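PDB 1W8S: fructose-bisphosphate aldolase class I from Thermoproteus tenax, which belongs to the DeoC/LacD family of class I aldolases and folds as a TIM barrel with a ligand pocket at its mouth. Local coordinates for residues 23-28 and 233-238; 32-35 and 39-42; 145-150 and 162-167; 156-161 and 184-189. The protein carries 2 engineered substitutions. All blocks are in the same frame, centred on the assembly; numbering follows the deposited sequence.

Contact 1 (23-28 and 233-238). With FBP (1,6-di-O-phosphono-beta-D-fructofuranose), chain O.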
loop_
_atom_site.group_PDB
_atom_site.type_symbol
_atom_site.label_atom_id
_atom_site.label_comp_id
_atom_site.label_asym_id
_atom_site.label_seq_id
_atom_site.Cartn_x
_atom_site.Cartn_y
_atom_site.Cartn_z
ATOM N N TYR E 23 -2.886 -3.109 30.642
ATOM C CA TYR E 23 -4.306 -2.966 30.505
ATOM C C TYR E 23 -4.724 -2.609 29.077
ATOM O O TYR E 23 -5.635 -1.804 28.882
ATOM C CB TYR E 23 -4.802 -1.921 31.463
ATOM C CG TYR E 23 -6.280 -1.871 31.649
ATOM C CD1 TYR E 23 -6.963 -2.978 32.135
ATOM C CD2 TYR E 23 -7.001 -0.705 31.410
ATOM C CE1 TYR E 23 -8.338 -2.937 32.379
ATOM C CE2 TYR E 23 -8.385 -0.640 31.660
ATOM C CZ TYR E 23 -9.042 -1.768 32.130
ATOM O OH TYR E 23 -10.379 -1.744 32.382
ATOM N N ASP E 24 -4.064 -3.221 28.093
ATOM C CA ASP E 24 -4.522 -3.146 26.696
ATOM C C ASP E 24 -5.494 -4.251 26.333
ATOM O O ASP E 24 -5.902 -4.359 25.179
ATOM C CB ASP E 24 -3.353 -3.120 25.677
ATOM C CG ASP E 24 -2.381 -4.288 25.846
ATOM O OD1 ASP E 24 -2.241 -4.800 26.992
ATOM O OD2 ASP E 24 -1.685 -4.738 24.908
ATOM N N HIS E 25 -5.911 -5.038 27.315
ATOM C CA HIS E 25 -6.639 -6.266 27.044
ATOM C C HIS E 25 -8.002 -6.009 26.416
ATOM O O HIS E 25 -8.513 -6.840 25.678
ATOM C CB HIS E 25 -6.777 -7.071 28.330
ATOM C CG HIS E 25 -5.463 -7.441 28.952
ATOM N ND1 HIS E 25 -4.528 -6.503 29.343
ATOM C CD2 HIS E 25 -4.942 -8.651 29.275
ATOM C CE1 HIS E 25 -3.479 -7.123 29.853
ATOM N NE2 HIS E 25 -3.711 -8.427 29.835
ATOM N N GLY E 26 -8.602 -4.855 26.688
ATOM C CA GLY E 26 -9.909 -4.546 26.134
ATOM C C GLY E 26 -9.984 -4.656 24.613
ATOM O O GLY E 26 -11.016 -4.990 24.069
ATOM N N ILE E 27 -8.893 -4.335 23.928
ATOM C CA ILE E 27 -8.824 -4.503 22.484
ATOM C C ILE E 27 -8.218 -5.858 22.107
ATOM O O ILE E 27 -8.804 -6.577 21.336
ATOM C CB ILE E 27 -8.133 -3.292 21.766
ATOM C CG1 ILE E 27 -8.338 -3.429 20.229
ATOM C CG2 ILE E 27 -6.694 -3.246 22.058
ATOM C CD1 ILE E 27 -7.906 -2.246 19.391
ATOM N N GLU E 28 -7.114 -6.250 22.737
ATOM C CA GLU E 28 -6.412 -7.507 22.358
ATOM C C GLU E 28 -7.263 -8.740 22.580
ATOM O O GLU E 28 -7.273 -9.675 21.747
ATOM C CB GLU E 28 -5.079 -7.630 23.128
ATOM C CG GLU E 28 -4.039 -6.576 22.737
ATOM C CD GLU E 28 -3.491 -6.732 21.332
ATOM O OE1 GLU E 28 -3.470 -7.860 20.792
ATOM O OE2 GLU E 28 -3.087 -5.697 20.751
ATOM N N ASN E 233 -2.954 -11.743 35.769
ATOM C CA ASN E 233 -2.562 -12.349 37.055
ATOM C C ASN E 233 -2.641 -11.383 38.241
ATOM O O ASN E 233 -2.514 -11.807 39.385
ATOM C CB ASN E 233 -1.175 -12.977 36.971
ATOM C CG ASN E 233 -1.222 -14.380 36.463
ATOM O OD1 ASN E 233 -1.698 -15.286 37.167
ATOM N ND2 ASN E 233 -0.818 -14.574 35.214
ATOM N N VAL E 234 -2.852 -10.099 37.973
ATOM C CA VAL E 234 -3.265 -9.154 38.996
ATOM C C VAL E 234 -4.781 -8.881 38.916
ATOM O O VAL E 234 -5.506 -9.237 39.823
ATOM C CB VAL E 234 -2.423 -7.848 38.957
ATOM C CG1 VAL E 234 -2.964 -6.801 39.930
ATOM C CG2 VAL E 234 -0.972 -8.167 39.324
ATOM N N TRP E 235 -5.271 -8.257 37.847
ATOM C CA TRP E 235 -6.658 -7.751 37.888
ATOM C C TRP E 235 -7.768 -8.739 37.573
ATOM O O TRP E 235 -8.938 -8.406 37.770
ATOM C CB TRP E 235 -6.837 -6.443 37.112
ATOM C CG TRP E 235 -6.320 -6.438 35.749
ATOM C CD1 TRP E 235 -5.241 -5.754 35.284
ATOM C CD2 TRP E 235 -6.874 -7.118 34.628
ATOM N NE1 TRP E 235 -5.079 -5.979 33.935
ATOM C CE2 TRP E 235 -6.076 -6.809 33.508
ATOM C CE3 TRP E 235 -7.962 -7.979 34.450
ATOM C CZ2 TRP E 235 -6.315 -7.341 32.258
ATOM C CZ3 TRP E 235 -8.212 -8.469 33.182
ATOM C CH2 TRP E 235 -7.391 -8.170 32.125
ATOM N N GLN E 236 -7.436 -9.952 37.132
ATOM C CA GLN E 236 -8.458 -11.015 37.080
ATOM C C GLN E 236 -8.675 -11.690 38.440
ATOM O O GLN E 236 -9.525 -12.579 38.541
ATOM C CB GLN E 236 -8.136 -12.109 36.053
ATOM C CG GLN E 236 -8.485 -11.760 34.626
ATOM C CD GLN E 236 -8.514 -12.986 33.697
ATOM O OE1 GLN E 236 -7.589 -13.804 33.689
ATOM N NE2 GLN E 236 -9.571 -13.089 32.902
ATOM N N ARG E 237 -7.901 -11.300 39.461
ATOM C CA ARG E 237 -8.084 -11.814 40.823
ATOM C C ARG E 237 -8.977 -10.906 41.657
ATOM O O ARG E 237 -8.834 -9.699 41.627
ATOM C CB ARG E 237 -6.739 -11.973 41.518
ATOM C CG ARG E 237 -5.804 -12.845 40.746
ATOM C CD ARG E 237 -4.475 -13.079 41.419
ATOM N NE ARG E 237 -3.625 -13.980 40.628
ATOM C CZ ARG E 237 -3.848 -15.275 40.493
ATOM N NH1 ARG E 237 -4.875 -15.840 41.102
ATOM N NH2 ARG E 237 -3.037 -16.021 39.741
ATOM N N ARG E 238 -9.899 -11.501 42.409
ATOM C CA ARG E 238 -10.750 -10.729 43.313
ATOM C C ARG E 238 -9.937 -10.161 44.480
ATOM O O ARG E 238 -10.314 -9.132 45.047
ATOM C CB ARG E 238 -11.909 -11.579 43.829
ATOM C CG ARG E 238 -13.053 -11.740 42.816
ATOM C CD ARG E 238 -13.923 -12.976 43.093
ATOM N NE ARG E 238 -13.077 -14.174 43.197
ATOM C CZ ARG E 238 -13.307 -15.240 43.972
ATOM N NH1 ARG E 238 -14.402 -15.323 44.738
ATOM N NH2 ARG E 238 -12.426 -16.244 43.961
HETATM P P1 FBP O . -0.977 -10.316 30.788
HETATM O O1P FBP O . -2.423 -10.345 31.095
HETATM O O2P FBP O . -0.033 -10.358 32.027
HETATM O O3P FBP O . -0.525 -11.443 29.854
HETATM O O1 FBP O . -0.705 -8.922 30.062
HETATM C C1 FBP O . 0.561 -8.618 29.519
HETATM C C2 FBP O . 0.456 -8.592 27.987
HETATM O O2 FBP O . 1.760 -8.359 27.408
HETATM C C3 FBP O . -0.529 -7.547 27.446
HETATM O O3 FBP O . -0.035 -6.218 27.417
HETATM C C4 FBP O . -0.812 -8.117 26.056
HETATM O O4 FBP O . -2.032 -7.698 25.469
HETATM C C5 FBP O . -0.867 -9.610 26.351
HETATM O O5 FBP O . 0.003 -9.845 27.472
HETATM C C6 FBP O . -0.436 -10.412 25.129
HETATM O O6 FBP O . -0.403 -11.786 25.471
HETATM P P2 FBP O . -1.254 -12.878 24.631
HETATM O O4P FBP O . -1.740 -13.901 25.631
HETATM O O5P FBP O . -2.367 -12.173 23.853
HETATM O O6P FBP O . -0.328 -13.680 23.699
#
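An aromatic cluster of Y23, H25 and W235 joins the loop and short helix after strand 18-22 to helix 232-235 in this TIM barrel. The indole of W235 is the middle ring. A chi1 of 51° swings it toward Y23 and H25. The benzo edge of W235 points at a face of H25. W235 CZ2 sits over the centre of that imidazole, 3.4 Å from H25 CG, and the planes meet at 84° in a T-shaped pair. W235 takes the opposite role in the second T-shaped pair: here it offers a face, and Y23 turns its edge to it. Y23 CD1 lies toward the rim of that face, 4.0 Å from W235 NE1. W235 NE1 is hydrogen-bonded to the carbonyl of A22. H25 also meets the bound FBP: H25 NE2 donates to FBP O1P at 2.6 Å, nearly straight at 162°. D24 takes two sugar hydroxyls, with D24 OD1 2.7 Å from FBP O3 and D24 OD2 3.0 Å from FBP O4. One imidazole thus has two roles. Its face packs on W235 while its edge holds a phosphate oxygen, so the indole probably helps fix the ring's rotation for that bond.

Contact 2 (32-35 and 39-42)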
loop_
_atom_site.group_PDB
_atom_site.type_symbol
_atom_site.label_atom_id
_atom_site.label_comp_id
_atom_site.label_asym_id
_atom_site.label_seq_id
_atom_site.Cartn_x
_atom_site.Cartn_y
_atom_site.Cartn_z
ATOM N N ALA E 32 -14.283 -10.149 27.854
ATOM C CA ALA E 32 -14.460 -11.421 28.535
ATOM C C ALA E 32 -13.401 -11.611 29.667
ATOM O O ALA E 32 -13.712 -12.185 30.690
ATOM C CB ALA E 32 -14.436 -12.585 27.531
ATOM N N ASP E 33 -12.214 -11.035 29.478
ATOM C CA ASP E 33 -11.125 -10.965 30.491
ATOM C C ASP E 33 -11.618 -10.330 31.799
ATOM O O ASP E 33 -11.053 -10.604 32.850
ATOM C CB ASP E 33 -9.921 -10.125 29.945
ATOM C CG ASP E 33 -8.851 -10.971 29.168
ATOM O OD1 ASP E 33 -9.048 -12.196 28.943
ATOM O OD2 ASP E 33 -7.768 -10.490 28.774
ATOM N N PHE E 34 -12.659 -9.494 31.730
ATOM C CA PHE E 34 -13.102 -8.678 32.863
ATOM C C PHE E 34 -14.233 -9.260 33.702
ATOM O O PHE E 34 -14.564 -8.673 34.716
ATOM C CB PHE E 34 -13.559 -7.284 32.395
ATOM C CG PHE E 34 -12.519 -6.518 31.615
ATOM C CD1 PHE E 34 -11.164 -6.635 31.903
ATOM C CD2 PHE E 34 -12.915 -5.657 30.586
ATOM C CE1 PHE E 34 -10.204 -5.908 31.168
ATOM C CE2 PHE E 34 -11.963 -4.920 29.853
ATOM C CZ PHE E 34 -10.612 -5.067 30.135
ATOM N N MET E 35 -14.846 -10.366 33.277
ATOM C CA MET E 35 -15.981 -10.964 34.014
ATOM C C MET E 35 -15.589 -11.527 35.399
ATOM O O MET E 35 -16.364 -11.432 36.361
ATOM C CB MET E 35 -16.652 -12.073 33.182
ATOM C CG MET E 35 -17.300 -11.564 31.876
ATOM S SD MET E 35 -19.048 -12.025 31.702
ATOM C CE MET E 35 -19.816 -11.017 33.010
ATOM N N ASP E 39 -14.890 -5.185 38.363
ATOM C CA ASP E 39 -14.273 -3.886 38.581
ATOM C C ASP E 39 -13.104 -3.668 37.626
ATOM O O ASP E 39 -12.753 -2.525 37.364
ATOM C CB ASP E 39 -13.752 -3.736 40.005
ATOM C CG ASP E 39 -14.861 -3.730 41.059
ATOM O OD1 ASP E 39 -16.033 -3.419 40.735
ATOM O OD2 ASP E 39 -14.619 -4.032 42.248
ATOM N N SER E 40 -12.482 -4.749 37.145
ATOM C CA SER E 40 -11.373 -4.642 36.181
ATOM C C SER E 40 -11.716 -3.993 34.825
ATOM O O SER E 40 -10.794 -3.581 34.111
ATOM C CB SER E 40 -10.713 -6.008 35.924
ATOM O OG SER E 40 -11.563 -6.897 35.222
ATOM N N ALA E 41 -12.999 -3.951 34.475
ATOM C CA ALA E 41 -13.488 -3.185 33.304
ATOM C C ALA E 41 -13.449 -1.678 33.474
ATOM O O ALA E 41 -13.551 -0.946 32.501
ATOM C CB ALA E 41 -14.924 -3.582 32.979
ATOM N N ASP E 42 -13.325 -1.213 34.707
ATOM C CA ASP E 42 -13.276 0.216 35.015
ATOM C C ASP E 42 -11.807 0.687 35.066
ATOM O O ASP E 42 -11.064 0.288 35.998
ATOM C CB ASP E 42 -13.957 0.440 36.379
ATOM C CG ASP E 42 -13.999 1.897 36.776
ATOM O OD1 ASP E 42 -13.453 2.745 36.030
ATOM O OD2 ASP E 42 -14.599 2.278 37.803
HETATM O O HOH W 1 -11.269 -9.815 35.511
#
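F34 packs against S40 and A41 where two short 3-10 turns meet. Both turns lie in the loop between helix 25-28 and helix 43-53 of the TIM barrel. The contact is local, and F34 and S40 have their CA atoms 5.5 Å apart.

The apolar part is a CH-pi contact. A41 CA stands over a face of the F34 ring, 4.0 Å from the ring centroid and 25° off its normal. A41 CB adds to this, 3.8 Å from F34 CD2. S40 O lies over the same face, toward its rim on the CD1 side. The ring of F34 makes an edge-to-face pair with W235, so the loop is packed onto helix 232-235.

The polar part has no direct hydrogen bond between the segments. One water bridges them instead. It donates to D33 O at 2.8 Å and to S40 OG at 2.9 Å. The water thus gives one hydrogen to each segment. S40 OG is hydrogen-bonded to N37 O as well, within the turn that separates the segments.

The second subunit also reaches this loop: R166 NH1 of that subunit bonds A41 O, and its W189 packs on M35 and A41.

With chi1 at 69°, the hydroxyl of S40 is tucked over its own backbone and turned to F34. There S40 OG sits close to both backbone and ring of F34, 3.3 Å from F34 CA and 3.4 Å from F34 CD1.

Contact 3 (145-150 and 162-167). Engineered in segment 145-150: F146 (natural residue Tyr). With FBP (1,6-di-O-phosphono-beta-D-fructofuranose), chain O.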
loop_
_atom_site.group_PDB
_atom_site.type_symbol
_atom_site.label_atom_id
_atom_site.label_comp_id
_atom_site.label_asym_id
_atom_site.label_seq_id
_atom_site.Cartn_x
_atom_site.Cartn_y
_atom_site.Cartn_z
ATOM N N SER E 145 7.604 -8.133 21.833
ATOM C CA SER E 145 8.062 -9.023 20.771
ATOM C C SER E 145 7.520 -10.415 21.008
ATOM O O SER E 145 8.001 -11.138 21.923
ATOM C CB SER E 145 9.586 -9.056 20.772
ATOM O OG SER E 145 10.100 -9.714 19.612
ATOM N N PHE E 146 6.543 -10.786 20.185
ATOM C CA PHE E 146 5.768 -12.030 20.331
ATOM C C PHE E 146 5.710 -12.746 19.008
ATOM O O PHE E 146 4.736 -12.591 18.254
ATOM C CB PHE E 146 4.330 -11.741 20.758
ATOM C CG PHE E 146 4.191 -11.086 22.101
ATOM C CD1 PHE E 146 4.857 -11.572 23.217
ATOM C CD2 PHE E 146 3.371 -9.971 22.252
ATOM C CE1 PHE E 146 4.707 -10.981 24.460
ATOM C CE2 PHE E 146 3.224 -9.361 23.479
ATOM C CZ PHE E 146 3.902 -9.875 24.606
ATOM N N PRO E 147 6.737 -13.532 18.695
ATOM C CA PRO E 147 6.719 -14.340 17.474
ATOM C C PRO E 147 5.483 -15.174 17.378
ATOM O O PRO E 147 5.060 -15.799 18.346
ATOM C CB PRO E 147 7.990 -15.216 17.604
ATOM C CG PRO E 147 8.913 -14.394 18.453
ATOM C CD PRO E 147 8.023 -13.658 19.405
ATOM N N ARG E 148 4.874 -15.159 16.200
ATOM C CA ARG E 148 3.584 -15.768 15.985
ATOM C C ARG E 148 3.344 -15.779 14.502
ATOM O O ARG E 148 3.557 -14.763 13.846
ATOM C CB ARG E 148 2.486 -14.930 16.646
ATOM C CG ARG E 148 1.147 -15.577 16.718
ATOM C CD ARG E 148 0.175 -14.801 17.570
ATOM N NE ARG E 148 0.605 -14.806 18.971
ATOM C CZ ARG E 148 0.209 -13.927 19.886
ATOM N NH1 ARG E 148 -0.595 -12.928 19.557
ATOM N NH2 ARG E 148 0.662 -14.022 21.139
ATOM N N GLY E 149 2.817 -16.896 14.001
ATOM C CA GLY E 149 2.617 -17.113 12.569
ATOM C C GLY E 149 3.875 -17.714 11.993
ATOM O O GLY E 149 4.812 -18.025 12.735
ATOM N N GLY E 150 3.885 -17.918 10.684
ATOM C CA GLY E 150 5.007 -18.555 10.022
ATOM C C GLY E 150 5.348 -19.911 10.610
ATOM O O GLY E 150 4.476 -20.766 10.795
ATOM N N ALA E 162 14.226 -16.382 23.052
ATOM C CA ALA E 162 15.512 -15.733 22.769
ATOM C C ALA E 162 15.492 -14.972 21.419
ATOM O O ALA E 162 16.025 -13.857 21.328
ATOM C CB ALA E 162 16.633 -16.738 22.827
ATOM N N TYR E 163 14.855 -15.537 20.393
ATOM C CA TYR E 163 14.743 -14.849 19.081
ATOM C C TYR E 163 13.940 -13.569 19.281
ATOM O O TYR E 163 14.334 -12.482 18.826
ATOM C CB TYR E 163 14.133 -15.766 18.019
ATOM C CG TYR E 163 14.560 -15.538 16.556
ATOM C CD1 TYR E 163 14.428 -16.564 15.617
ATOM C CD2 TYR E 163 15.078 -14.310 16.113
ATOM C CE1 TYR E 163 14.805 -16.375 14.267
ATOM C CE2 TYR E 163 15.467 -14.117 14.776
ATOM C CZ TYR E 163 15.325 -15.135 13.857
ATOM O OH TYR E 163 15.692 -14.920 12.531
ATOM N N ALA E 164 12.858 -13.663 20.039
ATOM C CA ALA E 164 11.992 -12.522 20.257
ATOM C C ALA E 164 12.808 -11.382 20.865
ATOM O O ALA E 164 12.706 -10.233 20.460
ATOM C CB ALA E 164 10.865 -12.900 21.169
ATOM N N ALA E 165 13.606 -11.724 21.860
ATOM C CA ALA E 165 14.385 -10.760 22.598
ATOM C C ALA E 165 15.440 -10.129 21.689
ATOM O O ALA E 165 15.644 -8.912 21.702
ATOM C CB ALA E 165 15.050 -11.445 23.785
ATOM N N ARG E 166 16.110 -10.947 20.897
ATOM C CA ARG E 166 17.216 -10.427 20.097
ATOM C C ARG E 166 16.617 -9.473 19.041
ATOM O O ARG E 166 17.192 -8.419 18.774
ATOM C CB ARG E 166 18.032 -11.521 19.413
ATOM C CG ARG E 166 19.261 -10.975 18.668
ATOM C CD ARG E 166 20.119 -10.026 19.488
ATOM N NE ARG E 166 21.399 -9.757 18.847
ATOM C CZ ARG E 166 22.588 -9.836 19.442
ATOM N NH1 ARG E 166 22.718 -10.154 20.734
ATOM N NH2 ARG E 166 23.668 -9.599 18.742
ATOM N N ILE E 167 15.489 -9.847 18.444
ATOM C CA ILE E 167 14.857 -8.994 17.405
ATOM C C ILE E 167 14.531 -7.607 17.969
ATOM O O ILE E 167 14.744 -6.590 17.320
ATOM C CB ILE E 167 13.592 -9.637 16.852
ATOM C CG1 ILE E 167 13.911 -10.869 16.030
ATOM C CG2 ILE E 167 12.848 -8.647 15.939
ATOM C CD1 ILE E 167 12.729 -11.819 15.869
HETATM P P1 FBP O . -0.977 -10.316 30.788
HETATM O O1P FBP O . -2.423 -10.345 31.095
HETATM O O2P FBP O . -0.033 -10.358 32.027
HETATM O O3P FBP O . -0.525 -11.443 29.854
HETATM O O1 FBP O . -0.705 -8.922 30.062
HETATM C C1 FBP O . 0.561 -8.618 29.519
HETATM C C2 FBP O . 0.456 -8.592 27.987
HETATM O O2 FBP O . 1.760 -8.359 27.408
HETATM C C3 FBP O . -0.529 -7.547 27.446
HETATM O O3 FBP O . -0.035 -6.218 27.417
HETATM C C4 FBP O . -0.812 -8.117 26.056
HETATM O O4 FBP O . -2.032 -7.698 25.469
HETATM C C5 FBP O . -0.867 -9.610 26.351
HETATM O O5 FBP O . 0.003 -9.845 27.472
HETATM C C6 FBP O . -0.436 -10.412 25.129
HETATM O O6 FBP O . -0.403 -11.786 25.471
HETATM P P2 FBP O . -1.254 -12.878 24.631
HETATM O O4P FBP O . -1.740 -13.901 25.631
HETATM O O5P FBP O . -2.367 -12.173 23.853
HETATM O O6P FBP O . -0.328 -13.680 23.699
#
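A164, S145 and P147 form the centre of this contact. A164 belongs to helix 158-171. S145 is the last residue of strand 141-145, and P147 follows in the loop. The methyl of A164 points at the loop and fits between the other two residues. A164 CB is 3.4 Å from P147 CD, tighter than usual for two carbons, and 3.4 Å from S145 O. P147 CG follows at 3.7 Å from A164 CB, so one side of the proline ring lies along the methyl. The short alanine side chain lets the backbones come close, with the CA atoms of S145 and A164 5.3 Å apart.

S145 adds the polar link. Its OG is anti to its backbone N (chi1 -169°) and donates to A164 O at 2.8 Å. The approach is strongly bent, with a C=O...OG angle of 111°, and the donor is tilted 31° from the carbonyl plane. A buried hydroxyl is thereby tied to the helix backbone.

The loop then runs on to the bound FBP. F146, an engineered residue, points away from the helix and brings the edge of its ring near FBP O2. R148 NH2 makes a weak hydrogen bond to the phosphate oxygen FBP O6P at 2.8 Å, while R148 NE forms a salt bridge with E155. A helix packed back on the strand and loop before it, with ligand-pocket residues in that loop, is typical of a beta-alpha unit of a TIM barrel.

Contact 4 (156-161 and 184-189)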
loop_
_atom_site.group_PDB
_atom_site.type_symbol
_atom_site.label_atom_id
_atom_site.label_comp_id
_atom_site.label_asym_id
_atom_site.label_seq_id
_atom_site.Cartn_x
_atom_site.Cartn_y
_atom_site.Cartn_z
ATOM N N THR E 156 6.514 -20.161 23.646
ATOM C CA THR E 156 7.358 -20.131 24.840
ATOM C C THR E 156 8.545 -21.080 24.735
ATOM O O THR E 156 9.241 -21.291 25.695
ATOM C CB THR E 156 6.538 -20.440 26.111
ATOM O OG1 THR E 156 5.906 -21.712 25.990
ATOM C CG2 THR E 156 5.394 -19.445 26.306
ATOM N N ALA E 157 8.809 -21.628 23.562
ATOM C CA ALA E 157 10.035 -22.409 23.357
ATOM C C ALA E 157 11.269 -21.552 23.619
ATOM O O ALA E 157 11.272 -20.382 23.305
ATOM C CB ALA E 157 10.084 -22.960 21.945
ATOM N N PRO E 158 12.314 -22.129 24.206
ATOM C CA PRO E 158 13.516 -21.358 24.556
ATOM C C PRO E 158 14.071 -20.526 23.398
ATOM O O PRO E 158 14.366 -19.364 23.573
ATOM C CB PRO E 158 14.510 -22.447 24.978
ATOM C CG PRO E 158 13.680 -23.525 25.517
ATOM C CD PRO E 158 12.445 -23.545 24.617
ATOM N N GLU E 159 14.183 -21.141 22.234
ATOM C CA GLU E 159 14.764 -20.509 21.054
ATOM C C GLU E 159 13.852 -19.452 20.431
ATOM O O GLU E 159 14.334 -18.507 19.817
ATOM C CB GLU E 159 15.135 -21.598 20.039
ATOM C CG GLU E 159 13.973 -22.215 19.281
ATOM C CD GLU E 159 13.284 -23.394 19.953
ATOM O OE1 GLU E 159 13.604 -23.764 21.120
ATOM O OE2 GLU E 159 12.392 -23.952 19.265
ATOM N N ILE E 160 12.539 -19.586 20.625
ATOM C CA ILE E 160 11.591 -18.588 20.127
ATOM C C ILE E 160 11.650 -17.359 21.012
ATOM O O ILE E 160 11.692 -16.218 20.532
ATOM C CB ILE E 160 10.139 -19.180 20.053
ATOM C CG1 ILE E 160 10.067 -20.347 19.077
ATOM C CG2 ILE E 160 9.133 -18.117 19.692
ATOM C CD1 ILE E 160 10.392 -19.993 17.678
ATOM N N VAL E 161 11.711 -17.562 22.331
ATOM C CA VAL E 161 11.770 -16.398 23.223
ATOM C C VAL E 161 13.111 -15.650 23.090
ATOM O O VAL E 161 13.151 -14.425 23.085
ATOM C CB VAL E 161 11.489 -16.815 24.693
ATOM C CG1 VAL E 161 11.779 -15.709 25.672
ATOM C CG2 VAL E 161 10.035 -17.332 24.836
ATOM N N PRO E 184 14.252 -20.472 34.560
ATOM C CA PRO E 184 15.256 -19.409 34.593
ATOM C C PRO E 184 16.480 -19.651 33.729
ATOM O O PRO E 184 17.038 -18.665 33.270
ATOM C CB PRO E 184 15.638 -19.311 36.085
ATOM C CG PRO E 184 15.192 -20.590 36.712
ATOM C CD PRO E 184 14.052 -21.092 35.884
ATOM N N LYS E 185 16.895 -20.887 33.503
ATOM C CA LYS E 185 18.096 -21.104 32.684
ATOM C C LYS E 185 17.858 -20.636 31.233
ATOM O O LYS E 185 18.649 -19.845 30.698
ATOM C CB LYS E 185 18.583 -22.557 32.761
ATOM C CG LYS E 185 19.592 -22.986 31.654
ATOM C CD LYS E 185 21.009 -22.491 31.878
ATOM C CE LYS E 185 21.965 -23.650 32.206
ATOM N NZ LYS E 185 22.130 -24.611 31.049
ATOM N N THR E 186 16.755 -21.083 30.621
ATOM C CA THR E 186 16.483 -20.766 29.232
ATOM C C THR E 186 16.104 -19.316 29.112
ATOM O O THR E 186 16.417 -18.669 28.121
ATOM C CB THR E 186 15.374 -21.668 28.619
ATOM O OG1 THR E 186 14.178 -21.563 29.391
ATOM C CG2 THR E 186 15.766 -23.132 28.681
ATOM N N PHE E 187 15.424 -18.778 30.117
ATOM C CA PHE E 187 15.074 -17.363 30.089
ATOM C C PHE E 187 16.299 -16.449 30.274
ATOM O O PHE E 187 16.346 -15.360 29.721
ATOM C CB PHE E 187 14.029 -17.041 31.134
ATOM C CG PHE E 187 13.287 -15.766 30.848
ATOM C CD1 PHE E 187 12.515 -15.649 29.680
ATOM C CD2 PHE E 187 13.360 -14.693 31.701
ATOM C CE1 PHE E 187 11.800 -14.489 29.415
ATOM C CE2 PHE E 187 12.660 -13.534 31.425
ATOM C CZ PHE E 187 11.878 -13.439 30.278
ATOM N N SER E 188 17.303 -16.890 31.039
ATOM C CA SER E 188 18.539 -16.096 31.185
ATOM C C SER E 188 19.297 -15.956 29.851
ATOM O O SER E 188 20.006 -14.977 29.664
ATOM C CB SER E 188 19.462 -16.710 32.246
ATOM O OG SER E 188 19.886 -17.961 31.798
ATOM N N TRP E 189 19.179 -16.932 28.943
ATOM C CA TRP E 189 19.769 -16.816 27.601
ATOM C C TRP E 189 19.055 -15.692 26.799
ATOM O O TRP E 189 19.686 -14.913 26.092
ATOM C CB TRP E 189 19.687 -18.147 26.832
ATOM C CG TRP E 189 20.177 -18.091 25.384
ATOM C CD1 TRP E 189 19.457 -18.392 24.253
ATOM C CD2 TRP E 189 21.488 -17.746 24.934
ATOM N NE1 TRP E 189 20.233 -18.212 23.131
ATOM C CE2 TRP E 189 21.490 -17.830 23.521
ATOM C CE3 TRP E 189 22.673 -17.374 25.581
ATOM C CZ2 TRP E 189 22.621 -17.553 22.755
ATOM C CZ3 TRP E 189 23.800 -17.101 24.812
ATOM C CH2 TRP E 189 23.765 -17.191 23.419
HETATM O O HOH W 2 16.403 -19.315 25.399
#
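P158 and T186 have the closest CA atoms of segments 156-161 and 184-189, which lie on neighbouring outer helices of the TIM barrel, 158-171 and 184-193. The proline ring lies against the threonine methyl, with P158 CG 3.8 Å from T186 CG2. P158 CB is also 3.8 Å from T186 CB. One turn further along the first helix, V161 CG1 touches the ring of F187, 3.9 Å from F187 CE1. With chi1 at 170°, V161 CG1 extends opposite the backbone N and across to F187. A water lies between the two helix backbones. It donates to P158 O at 2.7 Å and to T186 O at 2.8 Å. The indole of W189 has its edge toward this water.

The next shell holds these groups in place. T186 OG1 is hydrogen-bonded to D183 OD1 and to T181 OG1. F187 makes an edge-to-face pair with Y180 and packs on I178 of strand 175-179, which V161 also touches.

No direct hydrogen bond joins the segments. Between them the link is carbon contacts and one water that serves both carbonyls. That water provides the donors which two facing acceptors cannot give each other.

How the contacts relate
From the N terminus, 23-28 opens contact 1, which closes only at 233-238, near the chain's end. It brings the loop after strand 18-22 to helix 232-235. The other three contacts nest inside this long loop. Contact 2 closes first, within the loop before helix 43-53, and it touches contact 1. Contacts 3 and 4 come later and cross: 145-150, 156-161, 162-167 and 184-189 alternate along the chain. Both use helix 158-171, which contact 3 ties to its preceding strand and contact 4 to the next helix. Contacts 1 and 3 both reach FBP. Contacts 1 and 2 face the second subunit, while contacts 3 and 4 face the third.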